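Local atomic coordinates of carboxynorspermidine decarboxylase (Campylobacter jejuni subsp. jejuni 81116, PDB entry 3N29), a protein that probably catalyses the pyridoxal-phosphate-dependent decarboxylation of carboxynorspermidine to norspermidine. Residues M85-V88 and G89-L92; E249-I252 and A253-N257; A211-A214 and V215-F219; S98-W101 and E102-A106; F79-S82 and G83-K86. One frame throughout, in Å; residues are numbered along the deposited sequence.

Interaction 1 of 5, residues M85-V88 and G89-L92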
loop_
_atom_site.group_PDB
_atom_site.type_symbol
_atom_site.label_atom_id
_atom_site.label_comp_id
_atom_site.label_asym_id
_atom_site.label_seq_id
_atom_site.Cartn_x
_atom_site.Cartn_y
_atom_site.Cartn_z
ATOM N N MET A 85 -8.259 16.987 13.140
ATOM C CA MET A 85 -8.367 18.107 12.211
ATOM C C MET A 85 -8.839 19.399 12.929
ATOM O O MET A 85 -8.342 20.461 12.661
ATOM C CB MET A 85 -9.234 17.744 11.047
ATOM C CG MET A 85 -8.607 16.630 10.122
ATOM S SD MET A 85 -7.104 17.189 9.234
ATOM C CE MET A 85 -8.021 17.952 8.047
ATOM N N LYS A 86 -9.769 19.307 13.880
ATOM C CA LYS A 86 -10.223 20.530 14.520
ATOM C C LYS A 86 -9.102 21.136 15.386
ATOM O O LYS A 86 -8.927 22.399 15.435
ATOM C CB LYS A 86 -11.491 20.284 15.321
ATOM C CG LYS A 86 -12.002 21.570 15.941
ATOM C CD LYS A 86 -13.290 21.424 16.707
ATOM C CE LYS A 86 -13.705 22.853 17.167
ATOM N NZ LYS A 86 -15.136 22.911 17.462
ATOM N N ILE A 87 -8.316 20.258 16.027
ATOM C CA ILE A 87 -7.174 20.702 16.813
ATOM C C ILE A 87 -6.171 21.414 15.916
ATOM O O ILE A 87 -5.730 22.544 16.177
ATOM C CB ILE A 87 -6.482 19.540 17.519
ATOM C CG1 ILE A 87 -7.351 19.025 18.656
ATOM C CG2 ILE A 87 -5.121 19.964 18.089
ATOM C CD1 ILE A 87 -6.946 17.630 19.073
ATOM N N VAL A 88 -5.827 20.770 14.820
ATOM C CA VAL A 88 -4.883 21.421 13.890
ATOM C C VAL A 88 -5.439 22.804 13.419
ATOM O O VAL A 88 -4.722 23.818 13.282
ATOM C CB VAL A 88 -4.551 20.521 12.735
ATOM C CG1 VAL A 88 -3.728 21.336 11.693
ATOM C CG2 VAL A 88 -3.738 19.259 13.216
ATOM N N GLY A 89 -6.731 22.866 13.153
ATOM C CA GLY A 89 -7.317 24.182 12.732
ATOM C C GLY A 89 -7.279 25.347 13.720
ATOM O O GLY A 89 -7.569 26.498 13.369
ATOM N N GLU A 90 -6.948 25.048 14.953
ATOM C CA GLU A 90 -6.786 26.073 15.987
ATOM C C GLU A 90 -5.539 26.828 15.699
ATOM O O GLU A 90 -5.379 28.002 16.097
ATOM C CB GLU A 90 -6.634 25.416 17.366
ATOM C CG GLU A 90 -7.886 24.806 17.885
ATOM C CD GLU A 90 -7.721 24.293 19.287
ATOM O OE1 GLU A 90 -6.918 24.889 20.079
ATOM O OE2 GLU A 90 -8.366 23.295 19.616
ATOM N N TYR A 91 -4.633 26.154 15.008
ATOM C CA TYR A 91 -3.341 26.706 14.775
ATOM C C TYR A 91 -3.017 27.094 13.342
ATOM O O TYR A 91 -2.398 28.088 13.147
ATOM C CB TYR A 91 -2.293 25.733 15.266
ATOM C CG TYR A 91 -2.369 25.285 16.677
ATOM C CD1 TYR A 91 -1.642 25.926 17.678
ATOM C CD2 TYR A 91 -3.098 24.154 17.032
ATOM C CE1 TYR A 91 -1.705 25.500 18.987
ATOM C CE2 TYR A 91 -3.173 23.734 18.326
ATOM C CZ TYR A 91 -2.474 24.380 19.297
ATOM O OH TYR A 91 -2.525 23.961 20.590
ATOM N N LEU A 92 -3.421 26.310 12.354
ATOM C CA LEU A 92 -3.014 26.505 10.961
ATOM C C LEU A 92 -4.162 27.180 10.195
ATOM O O LEU A 92 -5.261 27.277 10.690
ATOM C CB LEU A 92 -2.658 25.130 10.351
ATOM C CG LEU A 92 -1.587 24.331 11.028
ATOM C CD1 LEU A 92 -1.177 23.119 10.051
ATOM C CD2 LEU A 92 -0.422 25.211 11.353
#
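Val-88 and Leu-92 meet through one methyl each, CG1 of the valine lying 3.5 Å from CD1 of the leucine, and the two side chains cross at a slant. The same valine gives its carbonyl oxygen to two donors. Leu-92 N approaches it almost head-on at 3.0 Å (C=O...N 166°), whereas Tyr-91 N, at 2.9 Å, stands above the carbonyl plane. Next to this fork, Ile-87 O receives Glu-90 N at 3.0 Å, an i to i+3 bond, and also touches the rim of the Tyr-91 ring near its plane, 3.2 Å from CD2. Such i to i+3 bonds occur where helix 85-91 is only weakly bonded; this helix links strands 71-75 and 94-97 in the first beta-alpha-beta unit of the barrel. Gly-89, which carries no side chain, still keeps the regular bond to Met-85 O. The tyrosine ring is directed by CG standing opposite the carbonyl carbon (chi1 -56°), and CE2 passes 4.3 Å from CG2 of Ile-87. Further out, Arg-55 of helix 51-68 binds both Tyr-91 OH and the carboxylate of Glu-90, while Lys-112 takes the carbonyls of Gly-89 and Leu-92. Apolar Leu-92 suits the inward side, against Val-72 and Leu-74.

Interaction 2 of 5, residues E249-I252 and A253-N257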
loop_
_atom_site.group_PDB
_atom_site.type_symbol
_atom_site.label_atom_id
_atom_site.label_comp_id
_atom_site.label_asym_id
_atom_site.label_seq_id
_atom_site.Cartn_x
_atom_site.Cartn_y
_atom_site.Cartn_z
ATOM N N GLU A 249 14.468 29.953 13.228
ATOM C CA GLU A 249 14.789 31.366 13.096
ATOM C C GLU A 249 15.124 31.700 11.649
ATOM O O GLU A 249 14.675 32.750 11.129
ATOM C CB GLU A 249 15.999 31.753 13.970
ATOM C CG GLU A 249 15.727 31.970 15.447
ATOM C CD GLU A 249 17.037 32.275 16.232
ATOM O OE1 GLU A 249 18.088 31.650 15.922
ATOM O OE2 GLU A 249 17.032 33.124 17.177
ATOM N N LYS A 250 15.928 30.872 11.002
ATOM C CA LYS A 250 16.257 31.134 9.612
ATOM C C LYS A 250 15.061 31.009 8.664
ATOM O O LYS A 250 14.943 31.791 7.721
ATOM C CB LYS A 250 17.352 30.187 9.168
ATOM C CG LYS A 250 17.704 30.289 7.729
ATOM C CD LYS A 250 19.117 29.905 7.585
ATOM C CE LYS A 250 19.593 30.081 6.210
ATOM N NZ LYS A 250 21.013 30.089 6.258
ATOM N N LEU A 251 14.189 30.006 8.881
ATOM C CA LEU A 251 12.982 29.882 8.084
ATOM C C LEU A 251 12.197 31.157 8.149
ATOM O O LEU A 251 11.734 31.627 7.117
ATOM C CB LEU A 251 12.088 28.744 8.577
ATOM C CG LEU A 251 10.715 28.555 7.908
ATOM C CD1 LEU A 251 10.869 28.255 6.397
ATOM C CD2 LEU A 251 9.936 27.350 8.597
ATOM N N ILE A 252 12.025 31.704 9.360
ATOM C CA ILE A 252 11.221 32.920 9.555
ATOM C C ILE A 252 11.768 34.121 8.729
ATOM O O ILE A 252 11.054 34.732 7.949
ATOM C CB ILE A 252 11.126 33.305 11.044
ATOM C CG1 ILE A 252 10.304 32.246 11.792
ATOM C CG2 ILE A 252 10.587 34.824 11.197
ATOM C CD1 ILE A 252 10.575 32.170 13.446
ATOM N N ALA A 253 13.061 34.373 8.841
ATOM C CA ALA A 253 13.746 35.409 8.038
ATOM C C ALA A 253 13.572 35.200 6.508
ATOM O O ALA A 253 13.153 36.147 5.790
ATOM C CB ALA A 253 15.211 35.485 8.446
ATOM N N LEU A 254 13.731 33.953 6.012
ATOM C CA LEU A 254 13.620 33.699 4.595
ATOM C C LEU A 254 12.244 34.094 4.105
ATOM O O LEU A 254 12.101 34.750 3.081
ATOM C CB LEU A 254 13.873 32.200 4.249
ATOM C CG LEU A 254 15.293 31.657 4.339
ATOM C CD1 LEU A 254 15.335 30.151 4.176
ATOM C CD2 LEU A 254 16.182 32.385 3.248
ATOM N N CYS A 255 11.227 33.640 4.828
ATOM C CA CYS A 255 9.837 33.930 4.517
ATOM C C CYS A 255 9.564 35.430 4.607
ATOM O O CYS A 255 8.903 36.005 3.759
ATOM C CB CYS A 255 8.955 33.217 5.529
ATOM S SG CYS A 255 8.910 31.387 5.165
ATOM N N LYS A 256 10.007 36.032 5.678
ATOM C CA LYS A 256 9.766 37.489 5.863
ATOM C C LYS A 256 10.446 38.365 4.755
ATOM O O LYS A 256 9.828 39.275 4.159
ATOM C CB LYS A 256 10.203 37.873 7.278
ATOM C CG LYS A 256 10.155 39.333 7.547
ATOM C CD LYS A 256 9.905 39.677 9.046
ATOM C CE LYS A 256 9.327 41.082 9.124
ATOM N NZ LYS A 256 8.936 41.485 10.518
ATOM N N ASN A 257 11.724 38.117 4.493
ATOM C CA ASN A 257 12.442 38.812 3.393
ATOM C C ASN A 257 11.771 38.629 2.032
ATOM O O ASN A 257 11.619 39.543 1.248
ATOM C CB ASN A 257 13.885 38.320 3.371
ATOM C CG ASN A 257 14.611 38.732 4.618
ATOM O OD1 ASN A 257 14.191 39.674 5.276
ATOM N ND2 ASN A 257 15.682 38.058 4.952
#
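Two different first torsions bring Leu-251 and Cys-255 together. In Leu-251, CG lies opposite the backbone N (chi1 175°), and a second torsion of 61° places CD1 near the next turn; in Cys-255, SG lies opposite its own carbonyl carbon (chi1 -74°), tucked back beside the backbone N. Methyl and sulfur therefore meet at 3.9 Å between CD1 of Leu-251 and SG of Cys-255. One turn of the helix is enough to bridge this i to i+4 pair. Leu-254 uses the same kind of backward torsion as the cysteine, and its CG comes to 3.4 Å from Lys-250 O, shielding the carbonyl that its own amide already occupies. Lys-250 instead runs its aliphatic chain past this leucine, CG being 4.3 Å from CD1 of Leu-254.

The backbone beneath is a regular alpha-helix. Cys-255 N binds Leu-251 O at 3.1 Å with a nearly straight N-H...O angle, and Lys-256 N reaches Ile-252 O at 2.8 Å. Helix 248-262 connects strands 232-234 and 265-268 on the outside of the beta/alpha-barrel, lying between helices 51-68 and 209-223. Leu-251 packs on Leu-212 and Val-64, and Ile-252 on Lys-67 and Ser-68, while Ala-253 and Lys-256 occupy the exposed side, where a small or a charged residue is at home.

Chemically the inward stripe is apolar, with the compact cysteine touching both Leu-251 and Phe-235. The lysine joins both characters: its methylenes serve the apolar border, while NZ forms salt bridges with Asp-210 and Glu-213, an arrangement likely to favour its charged form.

Interaction 3 of 5, residues A211-A214 and V215-F219; sequences ALEA and VLKVF
Lys-217 can be followed outward over the side chain of Glu-213, one helical turn earlier. Its CB sits 3.6 Å from Ala-214 O, and CG, set opposite the lysine's carbonyl carbon by a chi1 of -65°, drops to 3.3 Å from Glu-213 O. CD moves off that oxygen as the extended chain climbs. CE then finds the glutamate itself, 3.6 Å from CG of Glu-213, with the carboxylate carbon a little farther away. At the tip, NZ stays 4.4 Å from OE2 of Glu-213, beyond a salt bridge. The two chains lie side by side and point the same way, so methylene packs on methylene while the opposite charges remain near one another.

A second i to i+4 pair, turned to another side of the helix, is purely apolar. Leu-212 and Leu-216 cross at a slant, CD1 of the former 3.9 Å from CG of the latter. The backbone hydrogen bond between them is short, Leu-216 N to Leu-212 O at 2.8 Å, and Lys-217 N to Glu-213 O is similar; the bond from Val-218 N to Ala-214 O is weak at 3.3 Å.

Helix 209-223 follows strand 198-200 in the beta/alpha-barrel and leads to strand 232-234. Leucines suit the side turned to helix 248-262, where Leu-216 meets Phe-258; the lysine suits the exposed side.

The carboxylate of Glu-213 has its stronger partner on helix 248-262, the salt-bridged Lys-250. With its NZ held beyond bonding distance of OE2, Lys-217 adds a longer-range attraction at most, which would probably favour the ionised glutamate.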
loop_
_atom_site.group_PDB
_atom_site.type_symbol
_atom_site.label_atom_id
_atom_site.label_comp_id
_atom_site.label_asym_id
_atom_site.label_seq_id
_atom_site.Cartn_x
_atom_site.Cartn_y
_atom_site.Cartn_z
ATOM N N ALA A 211 18.341 24.186 3.117
ATOM C CA ALA A 211 17.934 23.650 1.831
ATOM C C ALA A 211 16.841 24.514 1.168
ATOM O O ALA A 211 16.869 24.739 -0.009
ATOM C CB ALA A 211 17.425 22.131 1.957
ATOM N N LEU A 212 15.874 25.007 1.933
ATOM C CA LEU A 212 14.892 25.984 1.357
ATOM C C LEU A 212 15.615 27.261 0.825
ATOM O O LEU A 212 15.293 27.740 -0.250
ATOM C CB LEU A 212 13.799 26.352 2.362
ATOM C CG LEU A 212 12.905 27.540 1.998
ATOM C CD1 LEU A 212 12.176 27.181 0.683
ATOM C CD2 LEU A 212 11.986 27.898 3.074
ATOM N N GLU A 213 16.549 27.804 1.614
ATOM C CA GLU A 213 17.422 28.905 1.128
ATOM C C GLU A 213 18.056 28.602 -0.276
ATOM O O GLU A 213 17.870 29.387 -1.208
ATOM C CB GLU A 213 18.471 29.278 2.171
ATOM C CG GLU A 213 19.458 30.286 1.683
ATOM C CD GLU A 213 20.291 30.888 2.749
ATOM O OE1 GLU A 213 21.084 30.159 3.396
ATOM O OE2 GLU A 213 20.157 32.135 2.917
ATOM N N ALA A 214 18.685 27.431 -0.437
ATOM C CA ALA A 214 19.274 27.009 -1.736
ATOM C C ALA A 214 18.214 26.941 -2.827
ATOM O O ALA A 214 18.459 27.416 -3.925
ATOM C CB ALA A 214 19.972 25.672 -1.625
ATOM N N VAL A 215 17.031 26.422 -2.525
ATOM C CA VAL A 215 15.924 26.372 -3.529
ATOM C C VAL A 215 15.409 27.775 -3.878
ATOM O O VAL A 215 15.196 28.093 -5.059
ATOM C CB VAL A 215 14.711 25.425 -3.140
ATOM C CG1 VAL A 215 13.609 25.523 -4.204
ATOM C CG2 VAL A 215 15.162 23.939 -3.060
ATOM N N LEU A 216 15.288 28.648 -2.874
ATOM C CA LEU A 216 14.794 30.024 -3.132
ATOM C C LEU A 216 15.745 30.756 -4.007
ATOM O O LEU A 216 15.340 31.504 -4.908
ATOM C CB LEU A 216 14.592 30.830 -1.836
ATOM C CG LEU A 216 13.299 30.436 -1.129
ATOM C CD1 LEU A 216 13.265 31.080 0.281
ATOM C CD2 LEU A 216 12.060 30.834 -1.881
ATOM N N LYS A 217 17.032 30.567 -3.753
ATOM C CA LYS A 217 18.018 31.189 -4.632
ATOM C C LYS A 217 17.812 30.809 -6.102
ATOM O O LYS A 217 17.868 31.706 -6.991
ATOM C CB LYS A 217 19.441 30.887 -4.184
ATOM C CG LYS A 217 19.788 31.496 -2.812
ATOM C CD LYS A 217 21.298 31.426 -2.504
ATOM C CE LYS A 217 21.510 31.586 -1.013
ATOM N NZ LYS A 217 22.895 31.828 -0.542
ATOM N N VAL A 218 17.578 29.509 -6.362
ATOM C CA VAL A 218 17.365 29.025 -7.725
ATOM C C VAL A 218 16.007 29.491 -8.285
ATOM O O VAL A 218 15.885 29.922 -9.425
ATOM C CB VAL A 218 17.506 27.491 -7.806
ATOM C CG1 VAL A 218 17.240 27.009 -9.270
ATOM C CG2 VAL A 218 18.867 27.070 -7.321
ATOM N N PHE A 219 14.990 29.449 -7.460
ATOM C CA PHE A 219 13.672 29.955 -7.857
ATOM C C PHE A 219 13.683 31.443 -8.247
ATOM O O PHE A 219 13.066 31.833 -9.265
ATOM C CB PHE A 219 12.719 29.707 -6.713
ATOM C CG PHE A 219 11.318 30.228 -6.941
ATOM C CD1 PHE A 219 10.510 29.695 -7.927
ATOM C CD2 PHE A 219 10.799 31.230 -6.123
ATOM C CE1 PHE A 219 9.177 30.171 -8.117
ATOM C CE2 PHE A 219 9.479 31.706 -6.287
ATOM C CZ PHE A 219 8.667 31.187 -7.296
#

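Interaction 4 of 5, residues S98-W101 and E102-A106; sequences SGLW and EAKFA
Ser-98 and Glu-102 make the polar part of this contact. The serine amide gives a hydrogen bond to OE1 of Glu-102 (2.7 Å), meeting the oxygen on its anti side and 35° out of the carboxylate plane, and the N-H...O angle of 139° is well short of straight. OG of Ser-98 lies 3.2 Å from the same OE1. A water joins the pair a second way, donating to Ser-98 OG (3.0 Å) and accepting from Glu-102 N (2.9 Å), an amide of the helix's first turn.

Among backbone bonds, Ala-103 N reaches Gly-99 O and Lys-104 N reaches Leu-100 O. Gly-99 holds the N-cap position of helix 100-109 with a backbone conformation that residues with a CB rarely adopt. The chain here leaves barrel strand 94-97 and enters the second helix of the beta/alpha-barrel, with the side chain of Ser-98 about 7 Å from the bound pyridoxal phosphate.

Apolar contact comes from Leu-100 and Lys-104, which run alongside each other with CD1 of the leucine 3.7 Å from CD of the lysine. The lysine chain bends near its end, and its NZ forms a salt bridge with Glu-128.

Across the subunit interface, Asn-387 of the second subunit binds both Ser-98 OG and Glu-102 OE2. Tyr-411 of that subunit makes a cation-pi contact with Lys-104, and its Tyr-414 meets Phe-105 edge-to-face.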
loop_
_atom_site.group_PDB
_atom_site.type_symbol
_atom_site.label_atom_id
_atom_site.label_comp_id
_atom_site.label_asym_id
_atom_site.label_seq_id
_atom_site.Cartn_x
_atom_site.Cartn_y
_atom_site.Cartn_z
ATOM N N SER A 98 -4.795 17.534 -2.860
ATOM C CA SER A 98 -4.344 17.110 -4.150
ATOM C C SER A 98 -5.469 16.960 -5.209
ATOM O O SER A 98 -5.251 16.508 -6.363
ATOM C CB SER A 98 -3.723 15.727 -3.959
ATOM O OG SER A 98 -4.770 14.811 -3.614
ATOM N N GLY A 99 -6.700 17.199 -4.816
ATOM C CA GLY A 99 -7.812 16.773 -5.652
ATOM C C GLY A 99 -9.087 16.833 -4.894
ATOM O O GLY A 99 -9.103 17.428 -3.786
ATOM N N LEU A 100 -10.113 16.179 -5.455
ATOM C CA LEU A 100 -11.506 16.294 -4.982
ATOM C C LEU A 100 -11.657 15.696 -3.599
ATOM O O LEU A 100 -12.213 16.329 -2.709
ATOM C CB LEU A 100 -12.452 15.573 -5.936
ATOM C CG LEU A 100 -13.954 15.538 -5.622
ATOM C CD1 LEU A 100 -14.583 16.948 -5.448
ATOM C CD2 LEU A 100 -14.711 14.694 -6.730
ATOM N N TRP A 101 -11.142 14.461 -3.421
ATOM C CA TRP A 101 -11.364 13.772 -2.187
ATOM C C TRP A 101 -10.653 14.489 -1.018
ATOM O O TRP A 101 -11.255 14.616 0.077
ATOM C CB TRP A 101 -10.983 12.288 -2.290
ATOM C CG TRP A 101 -11.944 11.450 -3.060
ATOM C CD1 TRP A 101 -13.063 11.861 -3.727
ATOM C CD2 TRP A 101 -11.877 10.031 -3.254
ATOM N NE1 TRP A 101 -13.673 10.799 -4.329
ATOM C CE2 TRP A 101 -12.953 9.671 -4.064
ATOM C CE3 TRP A 101 -10.976 9.053 -2.863
ATOM C CZ2 TRP A 101 -13.202 8.358 -4.450
ATOM C CZ3 TRP A 101 -11.224 7.776 -3.203
ATOM C CH2 TRP A 101 -12.343 7.420 -3.987
ATOM N N GLU A 102 -9.426 14.982 -1.206
ATOM C CA GLU A 102 -8.760 15.695 -0.139
ATOM C C GLU A 102 -9.470 17.036 0.144
ATOM O O GLU A 102 -9.605 17.393 1.292
ATOM C CB GLU A 102 -7.266 15.927 -0.392
ATOM C CG GLU A 102 -6.412 14.710 -0.090
ATOM C CD GLU A 102 -4.925 14.902 -0.207
ATOM O OE1 GLU A 102 -4.483 15.982 -0.641
ATOM O OE2 GLU A 102 -4.159 13.937 0.104
ATOM N N ALA A 103 -9.931 17.730 -0.902
ATOM C CA ALA A 103 -10.659 19.024 -0.743
ATOM C C ALA A 103 -11.933 18.786 0.044
ATOM O O ALA A 103 -12.254 19.547 0.981
ATOM C CB ALA A 103 -10.934 19.662 -2.092
ATOM N N LYS A 104 -12.702 17.768 -0.326
ATOM C CA LYS A 104 -13.923 17.426 0.486
ATOM C C LYS A 104 -13.620 17.093 1.932
ATOM O O LYS A 104 -14.390 17.464 2.814
ATOM C CB LYS A 104 -14.721 16.274 -0.127
ATOM C CG LYS A 104 -15.413 16.669 -1.459
ATOM C CD LYS A 104 -15.869 15.480 -2.269
ATOM C CE LYS A 104 -16.917 14.668 -1.584
ATOM N NZ LYS A 104 -18.150 15.377 -1.607
ATOM N N PHE A 105 -12.525 16.387 2.197
ATOM C CA PHE A 105 -12.097 16.053 3.573
ATOM C C PHE A 105 -11.734 17.328 4.374
ATOM O O PHE A 105 -12.181 17.542 5.527
ATOM C CB PHE A 105 -10.885 15.126 3.472
ATOM C CG PHE A 105 -10.457 14.542 4.737
ATOM C CD1 PHE A 105 -11.012 13.376 5.184
ATOM C CD2 PHE A 105 -9.497 15.184 5.507
ATOM C CE1 PHE A 105 -10.574 12.797 6.383
ATOM C CE2 PHE A 105 -9.075 14.674 6.727
ATOM C CZ PHE A 105 -9.630 13.439 7.170
ATOM N N ALA A 106 -10.942 18.187 3.749
ATOM C CA ALA A 106 -10.631 19.512 4.282
ATOM C C ALA A 106 -11.892 20.297 4.609
ATOM O O ALA A 106 -12.054 20.794 5.746
ATOM C CB ALA A 106 -9.763 20.298 3.237
HETATM O O HOH W 1 -7.771 14.328 -3.496
#

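Interaction 5 of 5, residues F79-S82 and G83-K86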
loop_
_atom_site.group_PDB
_atom_site.type_symbol
_atom_site.label_atom_id
_atom_site.label_comp_id
_atom_site.label_asym_id
_atom_site.label_seq_id
_atom_site.Cartn_x
_atom_site.Cartn_y
_atom_site.Cartn_z
ATOM N N PHE A 79 -0.644 13.569 6.462
ATOM C CA PHE A 79 -1.278 13.576 7.769
ATOM C C PHE A 79 -2.706 14.061 7.606
ATOM O O PHE A 79 -2.904 15.202 7.197
ATOM C CB PHE A 79 -0.520 14.494 8.733
ATOM C CG PHE A 79 -1.067 14.554 10.121
ATOM C CD1 PHE A 79 -0.694 13.634 11.073
ATOM C CD2 PHE A 79 -1.978 15.538 10.497
ATOM C CE1 PHE A 79 -1.177 13.730 12.377
ATOM C CE2 PHE A 79 -2.506 15.594 11.814
ATOM C CZ PHE A 79 -2.089 14.689 12.739
ATOM N N ALA A 80 -3.672 13.162 7.866
ATOM C CA ALA A 80 -5.057 13.503 7.654
ATOM C C ALA A 80 -5.888 12.962 8.800
ATOM O O ALA A 80 -7.002 12.500 8.585
ATOM C CB ALA A 80 -5.514 12.941 6.308
ATOM N N PHE A 81 -5.344 12.948 10.013
ATOM C CA PHE A 81 -5.993 12.196 11.136
ATOM C C PHE A 81 -7.315 12.882 11.498
ATOM O O PHE A 81 -7.312 13.972 12.031
ATOM C CB PHE A 81 -5.053 12.185 12.318
ATOM C CG PHE A 81 -5.369 11.148 13.371
ATOM C CD1 PHE A 81 -4.766 9.917 13.353
ATOM C CD2 PHE A 81 -6.242 11.435 14.409
ATOM C CE1 PHE A 81 -5.040 8.967 14.358
ATOM C CE2 PHE A 81 -6.498 10.512 15.381
ATOM C CZ PHE A 81 -5.889 9.267 15.335
ATOM N N SER A 82 -8.439 12.226 11.204
ATOM C CA SER A 82 -9.725 12.914 11.163
ATOM C C SER A 82 -10.009 13.480 12.554
ATOM O O SER A 82 -10.455 14.625 12.704
ATOM C CB SER A 82 -10.791 11.925 10.715
ATOM O OG SER A 82 -10.872 10.885 11.654
ATOM N N GLY A 83 -9.651 12.712 13.579
ATOM C CA GLY A 83 -9.855 13.126 14.954
ATOM C C GLY A 83 -9.065 14.297 15.438
ATOM O O GLY A 83 -9.287 14.783 16.547
ATOM N N ALA A 84 -8.133 14.758 14.630
ATOM C CA ALA A 84 -7.206 15.812 15.022
ATOM C C ALA A 84 -7.395 17.053 14.163
ATOM O O ALA A 84 -6.718 18.028 14.360
ATOM C CB ALA A 84 -5.808 15.317 14.821
ATOM N N MET A 85 -8.259 16.987 13.140
ATOM C CA MET A 85 -8.367 18.107 12.211
ATOM C C MET A 85 -8.839 19.399 12.929
ATOM O O MET A 85 -8.342 20.461 12.661
ATOM C CB MET A 85 -9.234 17.744 11.047
ATOM C CG MET A 85 -8.607 16.630 10.122
ATOM S SD MET A 85 -7.104 17.189 9.234
ATOM C CE MET A 85 -8.021 17.952 8.047
ATOM N N LYS A 86 -9.769 19.307 13.880
ATOM C CA LYS A 86 -10.223 20.530 14.520
ATOM C C LYS A 86 -9.102 21.136 15.386
ATOM O O LYS A 86 -8.927 22.399 15.435
ATOM C CB LYS A 86 -11.491 20.284 15.321
ATOM C CG LYS A 86 -12.002 21.570 15.941
ATOM C CD LYS A 86 -13.290 21.424 16.707
ATOM C CE LYS A 86 -13.705 22.853 17.167
ATOM N NZ LYS A 86 -15.136 22.911 17.462
HETATM O O HOH W 2 -11.380 16.679 14.270
#
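Phe-81 and Ala-84 close a type I beta-turn, with Ser-82 and Gly-83 at its two central positions, as the irregular segment 79-82 leads into helix 85-91. Ala-84 N binds Phe-81 O at 2.8 Å, its donor 44° above the carbonyl plane. The following bond, Met-85 N to Ser-82 O, is longer at 3.3 Å, with its donor still farther out of the plane (63°). A water prolongs the series, donating to Ser-82 O (2.7 Å) and accepting from Lys-86 N.

CB of Ala-84 lies 3.9 Å from CD2 of Phe-81 and 4.3 Å from CZ of Phe-79, so one methyl touches both aromatic rings; alanine is small enough to sit there beside Leu-49. With CG opposite the backbone N (chi1 -163°), the Phe-81 ring brings its edge close to Ala-84 N. The flexible chain of Met-85 folds back, placing CG 3.5 Å from Phe-81 O. Gly-83 has no side chain to press on the Phe-81 ring.

Outside the turn, Ser-82 makes backbone hydrogen bonds to the second subunit, and Ala-80 packs on Tyr-414 of that subunit. The site is a loop following the first strand of a beta/alpha-barrel: strand 71-75 and the residues just after it bring Ala-75 and Lys-77 to the pyridoxal phosphate, and the side chain of Phe-79 lies about 7 Å from that cofactor.

Overall arrangement
From the N terminus, the chain leaves barrel strand 71-75 and makes the turn of interaction 5, which runs straight into interaction 1; they share Met-85 and Lys-86 at the start of helix 85-91. Interaction 4 follows at the start of the next barrel helix, touching both through Phe-105, which packs on Met-85, Ala-80 and Ser-82. Interactions 4 and 5 also meet the second subunit. Much later come interaction 3, on helix 209-223, and interaction 2, on helix 248-262, which touch each other. All five are local, so none closes a long loop, and none nests or crosses. Interactions 3 and 5 lie on opposite sides of the chain's centre.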